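Local coordinates for protein putative glycosyl hydrolase (Bacteroides thetaiotaomicron VPI-5482, PDB 3K11) that is probably a family 88 glycoside hydrolase that cleaves glycosidic bonds of a substrate not yet known, at residues Y63-L72 with F113-V124; Q195-M204 with L247-S255. All coordinates share one frame; numbering follows the deposited sequence. Where two conformers were deposited one is given.

How the contacts relate
Following the chain from its N terminus, contact 1 comes first: residues 63-72, which run into strand 70-72, meet residues 113-124 of helix 101-128, closing a loop of 40 residues that is mostly helical. Contact 2 then joins residues 195-204, strand 198-200 with the start of helix 202-217, to strand 247-253, closing a second, mainly helical loop. The two loops follow one another in series and neither nest nor cross. The centres of contacts 1 and 2 are about 37 Å apart, and the nearest atoms of the two contacts about 20 Å. Contact 1 sets a small antiparallel sheet against a helix near the periphery; contact 2 builds another small sheet closer to the centre of the helical fold.

Contact 1: residues Y63-L72 with F113-V124; sequences YTAMGDEAQL and FLAEVAPHFKRV. With EDO (1,2-ethanediol), chain Q.
The Tyr63 ring carries Val117 CG1 over one face, 4.0 Å from its centroid, while at its edge, near the ring plane, lies Glu116 OE2, whose carboxylate is turned almost perpendicular to it. Tyr63 CB in turn sits over the centre of the His120 imidazole, a CH-pi contact of 3.5 Å to the ring centroid. A water joins Tyr63 OH to Glu116 OE1. The guanidinium of Arg123 uses its edge twice. NH2 donates to Tyr63 O (2.7 Å, 166° at the hydrogen), in the carbonyl plane on a lone pair, and NH1 donates to His120 ND1 at 2.9 Å. CG of Arg123 stands anti to its backbone N (chi1 -173°) and the chain bends at chi3, carrying the group to both acceptors; in this conformer the two bonds would limit the rotation of the guanidinium and probably of the imidazole. Above one face of Phe121 lies the selenium of selenomethionine Met66, a Met-aromatic contact at 4.9 Å from the centroid, while Ala70 O meets that ring's edge. Leu72 CD2 reaches Phe113 CE2 at 3.6 Å. Farther along the helix, Val124 CG1 packs on the backbone of Gly67 (3.6 Å to its C), where a type I turn to Ala70 begins; Glu69 OE2 accepts from Gly67 N. Strand 70-72, an outer strand of the 59-60/51-53/70-72 sheet, runs roughly antiparallel to the 113-124 part of helix 101-128, 143° between directions. Strand 51-53 also packs on Tyr63, Met66 and Ala70, and helix 133-139 on Leu72, Leu114 and Phe121.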
loop_
_atom_site.group_PDB
_atom_site.type_symbol
_atom_site.label_atom_id
_atom_site.label_comp_id
_atom_site.label_asym_id
_atom_site.label_seq_id
_atom_site.Cartn_x
_atom_site.Cartn_y
_atom_site.Cartn_z
ATOM N N TYR A 63 -35.224 18.822 -43.488
ATOM C CA TYR A 63 -33.804 18.605 -43.554
ATOM C C TYR A 63 -33.205 18.924 -44.909
ATOM O O TYR A 63 -32.057 19.277 -45.001
ATOM C CB TYR A 63 -33.451 17.173 -43.182
ATOM C CG TYR A 63 -33.949 16.723 -41.828
ATOM C CD1 TYR A 63 -33.959 17.596 -40.740
ATOM C CD2 TYR A 63 -34.342 15.411 -41.609
ATOM C CE1 TYR A 63 -34.379 17.184 -39.492
ATOM C CE2 TYR A 63 -34.765 14.989 -40.362
ATOM C CZ TYR A 63 -34.783 15.889 -39.299
ATOM O OH TYR A 63 -35.211 15.521 -38.049
ATOM N N THR A 64 -33.997 18.816 -45.966
ATOM C CA THR A 64 -33.468 19.057 -47.301
ATOM C C THR A 64 -33.197 20.543 -47.477
ATOM O O THR A 64 -32.262 20.924 -48.175
ATOM C CB THR A 64 -34.403 18.511 -48.386
ATOM O OG1 THR A 64 -35.654 19.202 -48.329
ATOM C CG2 THR A 64 -34.620 16.987 -48.185
ATOM N N ALA A 65 -33.965 21.365 -46.768
ATOM C CA ALA A 65 -33.858 22.825 -46.851
ATOM C C ALA A 65 -32.911 23.497 -45.854
ATOM O O ALA A 65 -32.597 24.678 -46.017
ATOM C CB ALA A 65 -35.243 23.428 -46.658
HETATM N N MSE A 66 -32.485 22.803 -44.816
HETATM C CA MSE A 66 -31.702 23.476 -43.790
HETATM C C MSE A 66 -30.297 23.853 -44.232
HETATM O O MSE A 66 -29.776 23.348 -45.231
HETATM C CB MSE A 66 -31.628 22.605 -42.555
HETATM C CG MSE A 66 -30.764 21.391 -42.739
HETATM SE SE MSE A 66 -30.998 20.203 -41.288
HETATM C CE MSE A 66 -32.677 20.605 -40.847
ATOM N N GLY A 67 -29.692 24.723 -43.428
ATOM C CA GLY A 67 -28.342 25.249 -43.647
ATOM C C GLY A 67 -27.480 25.160 -42.416
ATOM O O GLY A 67 -27.698 24.278 -41.571
ATOM N N ASP A 68 -26.499 26.061 -42.299
ATOM C CA ASP A 68 -25.521 25.994 -41.203
ATOM C C ASP A 68 -26.080 26.478 -39.839
ATOM O O ASP A 68 -25.362 26.510 -38.862
ATOM C CB ASP A 68 -24.187 26.688 -41.574
ATOM C CG ASP A 68 -24.340 28.189 -41.866
ATOM O OD1 ASP A 68 -25.266 28.830 -41.327
ATOM O OD2 ASP A 68 -23.522 28.725 -42.651
ATOM N N GLU A 69 -27.351 26.829 -39.793
ATOM C CA GLU A 69 -28.028 27.144 -38.522
ATOM C C GLU A 69 -28.434 25.867 -37.788
ATOM O O GLU A 69 -28.700 25.931 -36.596
ATOM C CB GLU A 69 -29.283 28.006 -38.754
ATOM C CG GLU A 69 -30.549 27.303 -39.362
ATOM C CD GLU A 69 -30.402 26.876 -40.809
ATOM O OE1 GLU A 69 -29.532 27.470 -41.497
ATOM O OE2 GLU A 69 -31.162 25.957 -41.254
ATOM N N ALA A 70 -28.522 24.732 -38.492
ATOM C CA ALA A 70 -29.037 23.487 -37.900
ATOM C C ALA A 70 -27.993 22.814 -37.021
ATOM O O ALA A 70 -26.792 22.780 -37.381
ATOM C CB ALA A 70 -29.493 22.530 -39.011
ATOM N N GLN A 71 -28.438 22.285 -35.862
ATOM C CA GLN A 71 -27.589 21.490 -35.024
ATOM C C GLN A 71 -28.448 20.446 -34.320
ATOM O O GLN A 71 -29.659 20.609 -34.199
ATOM C CB GLN A 71 -26.877 22.340 -33.989
ATOM C CG GLN A 71 -27.816 22.993 -33.001
ATOM C CD GLN A 71 -27.115 23.714 -31.880
ATOM O OE1 GLN A 71 -25.907 23.988 -31.943
ATOM N NE2 GLN A 71 -27.864 24.005 -30.825
ATOM N N LEU A 72 -27.816 19.415 -33.815
ATOM C CA LEU A 72 -28.519 18.471 -32.956
ATOM C C LEU A 72 -28.873 19.233 -31.673
ATOM O O LEU A 72 -28.049 19.993 -31.147
ATOM C CB LEU A 72 -27.618 17.282 -32.643
ATOM C CG LEU A 72 -27.103 16.440 -33.823
ATOM C CD1 LEU A 72 -26.319 15.282 -33.331
ATOM C CD2 LEU A 72 -28.309 16.008 -34.703
ATOM N N PHE A 113 -32.128 7.998 -36.283
ATOM C CA PHE A 113 -32.106 9.437 -36.372
ATOM C C PHE A 113 -30.764 9.875 -36.935
ATOM O O PHE A 113 -30.705 10.679 -37.843
ATOM C CB PHE A 113 -32.322 10.055 -34.981
ATOM C CG PHE A 113 -32.000 11.535 -34.915
ATOM C CD1 PHE A 113 -32.830 12.458 -35.546
ATOM C CD2 PHE A 113 -30.887 11.991 -34.245
ATOM C CE1 PHE A 113 -32.551 13.816 -35.490
ATOM C CE2 PHE A 113 -30.593 13.340 -34.176
ATOM C CZ PHE A 113 -31.426 14.259 -34.801
ATOM N N LEU A 114 -29.676 9.369 -36.385
ATOM C CA LEU A 114 -28.354 9.739 -36.895
ATOM C C LEU A 114 -28.188 9.318 -38.363
ATOM O O LEU A 114 -27.628 10.076 -39.163
ATOM C CB LEU A 114 -27.258 9.131 -36.036
ATOM C CG LEU A 114 -27.109 9.699 -34.616
ATOM C CD1 LEU A 114 -26.040 8.905 -33.863
ATOM C CD2 LEU A 114 -26.801 11.211 -34.631
ATOM N N ALA A 115 -28.657 8.120 -38.707
ATOM C CA ALA A 115 -28.616 7.639 -40.128
ATOM C C ALA A 115 -29.415 8.538 -41.055
ATOM O O ALA A 115 -29.022 8.807 -42.207
ATOM C CB ALA A 115 -29.140 6.183 -40.222
ATOM N N GLU A 116 -30.558 8.997 -40.570
ATOM C CA GLU A 116 -31.412 9.843 -41.353
ATOM C C GLU A 116 -30.774 11.200 -41.591
ATOM O O GLU A 116 -30.805 11.692 -42.704
ATOM C CB GLU A 116 -32.721 10.051 -40.623
ATOM C CG GLU A 116 -33.699 10.909 -41.390
ATOM C CD GLU A 116 -34.942 11.181 -40.595
ATOM O OE1 GLU A 116 -34.943 10.970 -39.350
ATOM O OE2 GLU A 116 -35.904 11.633 -41.230
ATOM N N VAL A 117 -30.246 11.826 -40.533
ATOM C CA VAL A 117 -29.799 13.219 -40.666
ATOM C C VAL A 117 -28.379 13.380 -41.175
ATOM O O VAL A 117 -28.062 14.402 -41.777
ATOM C CB VAL A 117 -30.011 14.049 -39.342
ATOM C CG1 VAL A 117 -31.504 14.036 -38.931
ATOM C CG2 VAL A 117 -29.101 13.593 -38.233
ATOM N N ALA A 118 -27.532 12.380 -40.980
ATOM C CA ALA A 118 -26.120 12.497 -41.366
ATOM C C ALA A 118 -25.895 12.990 -42.801
ATOM O O ALA A 118 -25.106 13.922 -43.027
ATOM C CB ALA A 118 -25.377 11.191 -41.106
ATOM N N PRO A 119 -26.580 12.385 -43.767
ATOM C CA PRO A 119 -26.440 12.835 -45.168
ATOM C C PRO A 119 -26.835 14.286 -45.428
ATOM O O PRO A 119 -26.283 14.939 -46.329
ATOM C CB PRO A 119 -27.384 11.911 -45.931
ATOM C CG PRO A 119 -27.634 10.772 -45.069
ATOM C CD PRO A 119 -27.475 11.221 -43.646
ATOM N N HIS A 120 -27.814 14.793 -44.686
ATOM C CA HIS A 120 -28.227 16.189 -44.850
ATOM C C HIS A 120 -27.183 17.119 -44.291
ATOM O O HIS A 120 -26.876 18.145 -44.862
ATOM C CB HIS A 120 -29.569 16.435 -44.178
ATOM C CG HIS A 120 -30.693 15.659 -44.791
ATOM N ND1 HIS A 120 -31.274 16.017 -45.990
ATOM C CD2 HIS A 120 -31.351 14.552 -44.371
ATOM C CE1 HIS A 120 -32.230 15.155 -46.288
ATOM N NE2 HIS A 120 -32.303 14.257 -45.321
ATOM N N PHE A 121 -26.646 16.792 -43.125
ATOM C CA PHE A 121 -25.585 17.603 -42.575
ATOM C C PHE A 121 -24.320 17.567 -43.447
ATOM O O PHE A 121 -23.596 18.546 -43.522
ATOM C CB PHE A 121 -25.272 17.151 -41.165
ATOM C CG PHE A 121 -26.245 17.660 -40.121
ATOM C CD1 PHE A 121 -26.130 18.932 -39.623
ATOM C CD2 PHE A 121 -27.229 16.826 -39.601
ATOM C CE1 PHE A 121 -26.981 19.384 -38.615
ATOM C CE2 PHE A 121 -28.084 17.260 -38.582
ATOM C CZ PHE A 121 -27.949 18.542 -38.083
ATOM N N LYS A 122 -24.031 16.423 -44.062
ATOM C CA LYS A 122 -22.947 16.321 -45.031
ATOM C C LYS A 122 -23.162 17.300 -46.188
ATOM O O LYS A 122 -22.225 17.983 -46.592
ATOM C CB LYS A 122 -22.862 14.892 -45.566
ATOM C CG LYS A 122 -21.650 14.662 -46.456
ATOM C CD LYS A 122 -21.527 13.200 -46.835
ATOM C CE LYS A 122 -20.407 13.001 -47.889
ATOM N NZ LYS A 122 -20.239 11.565 -48.236
ATOM N N ARG A 123 -24.388 17.376 -46.696
ATOM C CA ARG A 123 -24.722 18.319 -47.761
ATOM C C ARG A 123 -24.558 19.779 -47.325
ATOM O O ARG A 123 -24.182 20.635 -48.120
ATOM C CB ARG A 123 -26.150 18.065 -48.241
ATOM C CG ARG A 123 -26.551 18.871 -49.466
ATOM C CD ARG A 123 -28.028 18.919 -49.647
ATOM N NE ARG A 123 -28.675 19.634 -48.548
ATOM C CZ ARG A 123 -29.556 19.110 -47.696
ATOM N NH1 ARG A 123 -29.976 17.832 -47.796
ATOM N NH2 ARG A 123 -30.051 19.902 -46.748
ATOM N N VAL A 124 -24.908 20.083 -46.080
ATOM C CA VAL A 124 -24.689 21.421 -45.537
ATOM C C VAL A 124 -23.188 21.706 -45.456
ATOM O O VAL A 124 -22.724 22.785 -45.829
ATOM C CB VAL A 124 -25.290 21.593 -44.130
ATOM C CG1 VAL A 124 -24.823 22.915 -43.514
ATOM C CG2 VAL A 124 -26.802 21.483 -44.198
HETATM C C1 EDO Q . -22.363 25.584 -36.783
HETATM O O1 EDO Q . -23.154 25.233 -37.926
HETATM C C2 EDO Q . -21.326 26.617 -37.178
HETATM O O2 EDO Q . -20.210 25.935 -37.735
HETATM O O HOH W 1 -36.082 13.004 -37.667
#

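Contact 2: residues Q195-M204 with L247-S255; sequences QRNTLWLDDM and LYRHGWVES. With EDO (1,2-ethanediol), chain H.
His250 NE2 donates to Asp202 OD1 at 2.7 Å, using the syn lone pair of OD1, which lies in the imidazole plane, although the bond is bent (136° at the hydrogen). With chi1 at -173° CG of His250 points away from the backbone N, which brings the ring to the Asp202 carboxylate; ND1 is bonded to Tyr387 OH. At the other end, Asn197 ND2 gives a nearly straight bond (173°) to Glu254 OE1 at 2.9 Å, in the amide plane but arriving from above the carboxylate plane, and Asn197 OD1 is taken by Tyr182. Between them strands 198-200 and 247-253 run antiparallel in a small three-stranded sheet among the helices, consistent with the (alpha/alpha)6 barrel of six-hairpin glycosidases. Leu199 and Trp252 form the hydrogen-bonded pair, with Leu199 N to Trp252 O at 2.8 Å; Leu201 N to His250 O and Glu254 N to Asn197 O extend the ladder. Leu199 CD1 lies alongside the indole, 3.8 Å from Trp252 CE3. The opposite face carries Thr198, whose OG1 is 3.6 Å from Val253 CG2, and Trp200. Leu201 CD2 presses on Tyr248 CB (3.4 Å), and the selenium of selenomethionine Met204 approaches the Tyr248 ring obliquely, at 4.0 Å from CE2. Gln195 and Arg196 are bonded to the second subunit. Both nitrogens of the buried imidazole are thus bonded, to Asp202 and Tyr387, which fixes the ring's orientation beside an ethanediol-occupied site.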
loop_
_atom_site.group_PDB
_atom_site.type_symbol
_atom_site.label_atom_id
_atom_site.label_comp_id
_atom_site.label_asym_id
_atom_site.label_seq_id
_atom_site.Cartn_x
_atom_site.Cartn_y
_atom_site.Cartn_z
ATOM N N GLN A 195 2.907 12.805 -26.827
ATOM C CA GLN A 195 4.244 12.594 -27.309
ATOM C C GLN A 195 4.119 11.756 -28.586
ATOM O O GLN A 195 3.081 11.120 -28.831
ATOM C CB GLN A 195 5.087 11.810 -26.312
ATOM C CG GLN A 195 5.291 12.489 -24.938
ATOM C CD GLN A 195 6.219 13.708 -24.953
ATOM O OE1 GLN A 195 6.946 13.952 -25.939
ATOM N NE2 GLN A 195 6.198 14.494 -23.842
ATOM N N ARG A 196 5.167 11.781 -29.395
ATOM C CA ARG A 196 5.226 10.909 -30.576
ATOM C C ARG A 196 5.092 9.453 -30.165
ATOM O O ARG A 196 5.584 9.041 -29.111
ATOM C CB ARG A 196 6.551 11.037 -31.294
ATOM C CG ARG A 196 6.770 12.351 -31.987
ATOM C CD ARG A 196 7.734 12.165 -33.137
ATOM N NE ARG A 196 8.151 13.448 -33.698
ATOM C CZ ARG A 196 9.323 14.034 -33.465
ATOM N NH1 ARG A 196 10.263 13.462 -32.704
ATOM N NH2 ARG A 196 9.571 15.210 -34.022
ATOM N N ASN A 197 4.415 8.676 -31.000
ATOM C CA ASN A 197 4.329 7.236 -30.839
ATOM C C ASN A 197 4.009 6.820 -29.409
ATOM O O ASN A 197 4.749 6.070 -28.751
ATOM C CB ASN A 197 5.628 6.563 -31.345
ATOM C CG ASN A 197 5.689 6.545 -32.870
ATOM O OD1 ASN A 197 4.827 7.081 -33.524
ATOM N ND2 ASN A 197 6.650 5.866 -33.419
ATOM N N THR A 198 2.874 7.336 -28.955
ATOM C CA THR A 198 2.336 7.006 -27.628
ATOM C C THR A 198 1.168 6.053 -27.744
ATOM O O THR A 198 0.257 6.240 -28.548
ATOM C CB THR A 198 1.844 8.301 -26.919
ATOM O OG1 THR A 198 2.939 9.226 -26.820
ATOM C CG2 THR A 198 1.319 8.004 -25.553
ATOM N N LEU A 199 1.199 5.020 -26.902
ATOM C CA LEU A 199 0.074 4.151 -26.736
ATOM C C LEU A 199 -0.729 4.630 -25.525
ATOM O O LEU A 199 -0.161 4.875 -24.485
ATOM C CB LEU A 199 0.488 2.710 -26.549
ATOM C CG LEU A 199 1.239 1.997 -27.676
ATOM C CD1 LEU A 199 1.530 0.512 -27.281
ATOM C CD2 LEU A 199 0.455 2.121 -29.040
ATOM N N TRP A 200 -2.043 4.688 -25.713
ATOM C CA TRP A 200 -3.032 4.975 -24.669
ATOM C C TRP A 200 -3.770 3.708 -24.357
ATOM O O TRP A 200 -4.329 3.070 -25.255
ATOM C CB TRP A 200 -4.037 5.983 -25.195
ATOM C CG TRP A 200 -3.532 7.373 -25.298
ATOM C CD1 TRP A 200 -2.473 7.835 -26.038
ATOM C CD2 TRP A 200 -4.127 8.501 -24.691
ATOM N NE1 TRP A 200 -2.362 9.190 -25.897
ATOM C CE2 TRP A 200 -3.375 9.636 -25.091
ATOM C CE3 TRP A 200 -5.230 8.669 -23.840
ATOM C CZ2 TRP A 200 -3.706 10.939 -24.689
ATOM C CZ3 TRP A 200 -5.540 9.950 -23.405
ATOM C CH2 TRP A 200 -4.797 11.080 -23.855
ATOM N N LEU A 201 -3.823 3.351 -23.085
ATOM C CA LEU A 201 -4.559 2.153 -22.673
ATOM C C LEU A 201 -5.999 2.232 -23.189
ATOM O O LEU A 201 -6.588 1.214 -23.589
ATOM C CB LEU A 201 -4.519 2.023 -21.147
ATOM C CG LEU A 201 -5.057 0.750 -20.562
ATOM C CD1 LEU A 201 -4.333 -0.483 -21.141
ATOM C CD2 LEU A 201 -4.961 0.811 -18.997
ATOM N N ASP A 202 -6.580 3.443 -23.202
ATOM C CA ASP A 202 -7.963 3.638 -23.633
ATOM C C ASP A 202 -8.182 3.083 -25.022
ATOM O O ASP A 202 -9.286 2.598 -25.322
ATOM C CB ASP A 202 -8.348 5.128 -23.691
ATOM C CG ASP A 202 -8.041 5.887 -22.382
ATOM O OD1 ASP A 202 -6.883 5.906 -21.981
ATOM O OD2 ASP A 202 -8.965 6.419 -21.724
ATOM N N ASP A 203 -7.141 3.073 -25.858
ATOM C CA ASP A 203 -7.339 2.707 -27.279
ATOM C C ASP A 203 -7.503 1.209 -27.466
ATOM O O ASP A 203 -7.935 0.788 -28.503
ATOM C CB ASP A 203 -6.235 3.223 -28.163
ATOM C CG ASP A 203 -6.340 4.716 -28.446
ATOM O OD1 ASP A 203 -7.467 5.265 -28.371
ATOM O OD2 ASP A 203 -5.312 5.304 -28.816
HETATM N N MSE A 204 -7.165 0.395 -26.456
HETATM C CA MSE A 204 -7.550 -1.005 -26.500
HETATM C C MSE A 204 -9.071 -1.078 -26.739
HETATM O O MSE A 204 -9.557 -1.821 -27.580
HETATM C CB MSE A 204 -7.164 -1.733 -25.221
HETATM C CG MSE A 204 -5.660 -1.930 -25.106
HETATM SE SE MSE A 204 -5.144 -2.993 -23.593
HETATM C CE MSE A 204 -5.567 -4.711 -24.332
ATOM N N LEU A 247 -1.924 -5.354 -13.423
ATOM C CA LEU A 247 -2.602 -4.123 -13.809
ATOM C C LEU A 247 -1.921 -3.590 -15.064
ATOM O O LEU A 247 -0.810 -4.003 -15.408
ATOM C CB LEU A 247 -2.480 -3.071 -12.670
ATOM C CG LEU A 247 -3.016 -3.403 -11.290
ATOM C CD1 LEU A 247 -2.673 -2.205 -10.349
ATOM C CD2 LEU A 247 -4.515 -3.687 -11.362
ATOM N N TYR A 248 -2.589 -2.650 -15.710
ATOM C CA TYR A 248 -2.064 -1.965 -16.864
ATOM C C TYR A 248 -1.672 -0.541 -16.547
ATOM O O TYR A 248 -2.335 0.143 -15.762
ATOM C CB TYR A 248 -3.132 -1.879 -17.922
ATOM C CG TYR A 248 -3.384 -3.157 -18.715
ATOM C CD1 TYR A 248 -4.317 -4.083 -18.289
ATOM C CD2 TYR A 248 -2.708 -3.415 -19.899
ATOM C CE1 TYR A 248 -4.592 -5.202 -19.008
ATOM C CE2 TYR A 248 -2.971 -4.558 -20.615
ATOM C CZ TYR A 248 -3.915 -5.438 -20.178
ATOM O OH TYR A 248 -4.167 -6.563 -20.917
ATOM N N ARG A 249 -0.579 -0.101 -17.174
ATOM C CA ARG A 249 -0.245 1.324 -17.171
ATOM C C ARG A 249 -1.185 2.109 -18.125
ATOM O O ARG A 249 -1.582 1.605 -19.165
ATOM C CB ARG A 249 1.214 1.557 -17.522
ATOM C CG ARG A 249 1.753 0.801 -18.633
ATOM C CD ARG A 249 3.201 1.194 -19.000
ATOM N NE ARG A 249 4.186 0.732 -18.041
ATOM C CZ ARG A 249 4.643 -0.502 -17.880
ATOM N NH1 ARG A 249 4.206 -1.541 -18.534
ATOM N NH2 ARG A 249 5.547 -0.712 -16.972
ATOM N N HIS A 250 -1.506 3.350 -17.788
ATOM C CA HIS A 250 -2.348 4.183 -18.666
ATOM C C HIS A 250 -1.647 4.548 -19.972
ATOM O O HIS A 250 -2.276 4.631 -21.015
ATOM C CB HIS A 250 -2.780 5.473 -17.953
ATOM C CG HIS A 250 -3.761 6.290 -18.719
ATOM N ND1 HIS A 250 -3.900 7.661 -18.543
ATOM C CD2 HIS A 250 -4.652 5.933 -19.669
ATOM C CE1 HIS A 250 -4.855 8.102 -19.352
ATOM N NE2 HIS A 250 -5.332 7.076 -20.049
ATOM N N GLY A 251 -0.334 4.768 -19.898
ATOM C CA GLY A 251 0.380 5.203 -21.079
ATOM C C GLY A 251 1.721 4.566 -21.289
ATOM O O GLY A 251 2.379 4.034 -20.369
ATOM N N TRP A 252 2.165 4.661 -22.522
ATOM C CA TRP A 252 3.459 4.085 -22.952
ATOM C C TRP A 252 3.983 4.903 -24.111
ATOM O O TRP A 252 3.400 4.893 -25.178
ATOM C CB TRP A 252 3.258 2.638 -23.406
ATOM C CG TRP A 252 4.499 1.872 -23.717
ATOM C CD1 TRP A 252 5.248 1.103 -22.848
ATOM C CD2 TRP A 252 5.118 1.725 -25.017
ATOM N NE1 TRP A 252 6.293 0.530 -23.522
ATOM C CE2 TRP A 252 6.223 0.883 -24.855
ATOM C CE3 TRP A 252 4.818 2.225 -26.296
ATOM C CZ2 TRP A 252 7.034 0.511 -25.923
ATOM C CZ3 TRP A 252 5.614 1.834 -27.345
ATOM C CH2 TRP A 252 6.720 1.027 -27.146
ATOM N N VAL A 253 5.113 5.569 -23.893
ATOM C CA VAL A 253 5.757 6.380 -24.929
ATOM C C VAL A 253 6.946 5.615 -25.485
ATOM O O VAL A 253 7.880 5.252 -24.770
ATOM C CB VAL A 253 6.216 7.761 -24.377
ATOM C CG1 VAL A 253 6.966 8.564 -25.465
ATOM C CG2 VAL A 253 4.943 8.542 -23.873
ATOM N N GLU A 254 6.940 5.408 -26.781
ATOM C CA GLU A 254 7.925 4.497 -27.387
ATOM C C GLU A 254 9.349 4.912 -27.141
ATOM O O GLU A 254 10.179 4.061 -26.869
ATOM C CB GLU A 254 7.670 4.369 -28.865
ATOM C CG GLU A 254 8.563 3.376 -29.630
ATOM C CD GLU A 254 8.203 3.408 -31.097
ATOM O OE1 GLU A 254 8.544 4.416 -31.771
ATOM O OE2 GLU A 254 7.557 2.426 -31.563
ATOM N N SER A 255 9.636 6.208 -27.196
ATOM C CA SER A 255 11.015 6.667 -27.023
ATOM C C SER A 255 11.560 6.583 -25.611
ATOM O O SER A 255 12.793 6.634 -25.405
ATOM C CB SER A 255 11.179 8.097 -27.482
ATOM O OG SER A 255 10.535 9.035 -26.627
HETATM C C1 EDO H . 6.433 -1.158 -12.869
HETATM O O1 EDO H . 7.164 -1.969 -13.811
HETATM C C2 EDO H . 5.796 0.061 -13.528
HETATM O O2 EDO H . 6.611 0.732 -14.502
HETATM O O HOH W 2 8.101 8.124 -28.803
#